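Local coordinates for protein ATP phosphoribosyltransferase (Thermotoga maritima, PDB 1O63) that probably catalyses the condensation of ATP with 5-phosphoribose 1-diphosphate, the first step of histidine biosynthesis, at residues Phe48-Pro51 with Thr52-His56. Residues are numbered along the deposited sequence; the frame is centred on the assembly and turned at random.
Sequences FDVP and TYLVH
Val50 and Leu54, one helical turn apart, lie side by side and point the same way, with Val50 CG1 3.9 Å from Leu54 CD1. They illustrate how a short helix sorts its faces: this apolar pair sits on the packed flank, where Val50 rests on Val45 of strand 40-45 and Leu54 on Leu76. Val50 CG1 stands anti to the backbone N (chi1 161°), which sets that branch beside its own carbonyl carbon and alongside Leu54 CD1. Beneath the side chains runs the i to i+4 bonding of an alpha helix, Tyr53 N to Asp49 O, Leu54 N to Val50 O and Val55 N to Pro51 O, all close to straight, the last at 2.7 Å. Pro51, which has no N-H to give, is placed in the first turn, a common position for proline.

Helix 50-55 is the connection of a beta-alpha-beta crossover from strand 40-45 to strand 61-65, passing strand 4-8 of the large mixed sheet, and one side of it meets the second subunit. That side is buried and mixed in character. Within the chain, a water donates to Asp49 OD2 and accepts from Thr52 OG1, both at 2.7 Å, and Thr52 OG1 also bonds Lys72 NZ. From the second subunit, Lys131 gives its backbone N-H to Asp49 OD1, Leu130 packs on Asp49 and Ile128 on Thr52. The Tyr53 ring turns its edge to Asp49 O, CD1 lying 3.3 Å from that oxygen, and it packs on Leu142 of the other chain. The loose side is the C-terminal end, where Val55 is exposed and His56 partly so. The imidazole folds back, ND1 giving Thr52 O a bent bond of 3.1 Å (139° at the hydrogen), on the opposite face of the carbonyl plane from His56 N.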
ATOM      1  N   PHE A  48      -5.058   2.967  -6.289  1.00 22.50           N
ATOM      2  CA  PHE A  48      -5.769   1.696  -6.347  1.00 22.73           C
ATOM      3  C   PHE A  48      -7.194   1.796  -5.842  1.00 21.94           C
ATOM      4  O   PHE A  48      -8.028   0.943  -6.190  1.00 23.82           O
ATOM      5  CB  PHE A  48      -5.011   0.597  -5.561  1.00 25.97           C
ATOM      6  CG  PHE A  48      -4.149  -0.211  -6.514  1.00 32.33           C
ATOM      7  CD1 PHE A  48      -2.869   0.215  -6.827  1.00 34.20           C
ATOM      8  CD2 PHE A  48      -4.637  -1.348  -7.123  1.00 32.89           C
ATOM      9  CE1 PHE A  48      -2.076  -0.499  -7.709  1.00 34.85           C
ATOM     10  CE2 PHE A  48      -3.853  -2.059  -8.004  1.00 38.12           C
ATOM     11  CZ  PHE A  48      -2.557  -1.641  -8.301  1.00 34.78           C
ATOM     12  N   ASP A  49      -7.546   2.865  -5.154  1.00 20.17           N
ATOM     13  CA  ASP A  49      -8.917   3.035  -4.664  1.00 20.66           C
ATOM     14  C   ASP A  49      -9.803   3.757  -5.664  1.00 20.48           C
ATOM     15  O   ASP A  49     -11.001   3.859  -5.436  1.00 19.99           O
ATOM     16  CB  ASP A  49      -8.901   3.813  -3.341  1.00 19.32           C
ATOM     17  CG  ASP A  49      -8.237   3.025  -2.221  1.00 20.82           C
ATOM     18  OD1 ASP A  49      -7.722   3.642  -1.277  1.00 22.89           O
ATOM     19  OD2 ASP A  49      -8.207   1.786  -2.286  1.00 21.16           O
ATOM     20  N   VAL A  50      -9.235   4.282  -6.763  1.00 20.30           N
ATOM     21  CA  VAL A  50     -10.105   5.003  -7.726  1.00 20.01           C
ATOM     22  C   VAL A  50     -11.206   4.123  -8.238  1.00 21.86           C
ATOM     23  O   VAL A  50     -12.410   4.483  -8.177  1.00 22.99           O
ATOM     24  CB  VAL A  50      -9.278   5.637  -8.841  1.00 20.35           C
ATOM     25  CG1 VAL A  50     -10.105   5.984 -10.080  1.00 16.54           C
ATOM     26  CG2 VAL A  50      -8.538   6.871  -8.311  1.00 17.55           C
ATOM     27  N   PRO A  51     -10.916   2.895  -8.692  1.00 21.49           N
ATOM     28  CA  PRO A  51     -11.940   2.043  -9.252  1.00 22.50           C
ATOM     29  C   PRO A  51     -12.946   1.611  -8.193  1.00 23.15           C
ATOM     30  O   PRO A  51     -14.134   1.456  -8.515  1.00 21.28           O
ATOM     31  CB  PRO A  51     -11.206   0.863  -9.864  1.00 24.62           C
ATOM     32  CG  PRO A  51      -9.784   0.993  -9.479  1.00 24.85           C
ATOM     33  CD  PRO A  51      -9.557   2.391  -8.982  1.00 23.24           C
ATOM     34  N   THR A  52     -12.495   1.479  -6.948  1.00 20.85           N
ATOM     35  CA  THR A  52     -13.402   1.157  -5.837  1.00 22.34           C
ATOM     36  C   THR A  52     -14.439   2.243  -5.640  1.00 21.21           C
ATOM     37  O   THR A  52     -15.647   1.974  -5.478  1.00 22.92           O
ATOM     38  CB  THR A  52     -12.572   0.997  -4.549  1.00 23.39           C
ATOM     39  OG1 THR A  52     -11.601  -0.060  -4.755  1.00 26.03           O
ATOM     40  CG2 THR A  52     -13.436   0.680  -3.354  1.00 25.74           C
ATOM     41  N   TYR A  53     -14.043   3.518  -5.657  1.00 22.70           N
ATOM     42  CA  TYR A  53     -15.001   4.610  -5.523  1.00 22.77           C
ATOM     43  C   TYR A  53     -16.010   4.619  -6.660  1.00 24.10           C
ATOM     44  O   TYR A  53     -17.193   4.972  -6.455  1.00 23.58           O
ATOM     45  CB  TYR A  53     -14.275   5.989  -5.476  1.00 21.98           C
ATOM     46  CG  TYR A  53     -13.866   6.303  -4.036  1.00 23.19           C
ATOM     47  CD1 TYR A  53     -12.927   5.520  -3.370  1.00 23.28           C
ATOM     48  CD2 TYR A  53     -14.466   7.333  -3.350  1.00 24.76           C
ATOM     49  CE1 TYR A  53     -12.583   5.793  -2.058  1.00 22.92           C
ATOM     50  CE2 TYR A  53     -14.147   7.612  -2.049  1.00 25.07           C
ATOM     51  CZ  TYR A  53     -13.206   6.828  -1.401  1.00 25.46           C
ATOM     52  OH  TYR A  53     -12.919   7.139  -0.089  1.00 23.75           O
ATOM     53  N   LEU A  54     -15.564   4.320  -7.879  1.00 23.51           N
ATOM     54  CA  LEU A  54     -16.457   4.288  -9.025  1.00 24.25           C
ATOM     55  C   LEU A  54     -17.387   3.076  -9.020  1.00 26.48           C
ATOM     56  O   LEU A  54     -18.610   3.195  -9.194  1.00 24.73           O
ATOM     57  CB  LEU A  54     -15.628   4.259 -10.326  1.00 21.93           C
ATOM     58  CG  LEU A  54     -14.865   5.584 -10.579  1.00 26.66           C
ATOM     59  CD1 LEU A  54     -13.665   5.346 -11.494  1.00 23.79           C
ATOM     60  CD2 LEU A  54     -15.830   6.572 -11.218  1.00 27.06           C
ATOM     61  N   VAL A  55     -16.811   1.886  -8.787  1.00 26.11           N
ATOM     62  CA  VAL A  55     -17.628   0.663  -8.811  1.00 27.46           C
ATOM     63  C   VAL A  55     -18.745   0.726  -7.796  1.00 27.69           C
ATOM     64  O   VAL A  55     -19.883   0.287  -8.050  1.00 26.62           O
ATOM     65  CB  VAL A  55     -16.771  -0.590  -8.604  1.00 30.55           C
ATOM     66  CG1 VAL A  55     -17.643  -1.843  -8.537  1.00 34.47           C
ATOM     67  CG2 VAL A  55     -15.738  -0.746  -9.720  1.00 30.62           C
ATOM     68  N   HIS A  56     -18.479   1.277  -6.614  1.00 26.93           N
ATOM     69  CA  HIS A  56     -19.493   1.427  -5.577  1.00 28.05           C
ATOM     70  C   HIS A  56     -20.476   2.541  -5.887  1.00 27.99           C
ATOM     71  O   HIS A  56     -21.446   2.722  -5.143  1.00 30.16           O
ATOM     72  CB  HIS A  56     -18.819   1.659  -4.205  1.00 26.08           C
ATOM     73  CG  HIS A  56     -18.358   0.368  -3.588  1.00 28.98           C
ATOM     74  ND1 HIS A  56     -17.217  -0.286  -4.012  1.00 30.45           N
ATOM     75  CD2 HIS A  56     -18.895  -0.391  -2.606  1.00 27.95           C
ATOM     76  CE1 HIS A  56     -17.061  -1.409  -3.304  1.00 27.71           C
ATOM     77  NE2 HIS A  56     -18.062  -1.491  -2.463  1.00 31.43           N
TER
HETATM   78  O   HOH W   1      -9.776  -0.362  -2.846  1.00 28.92           O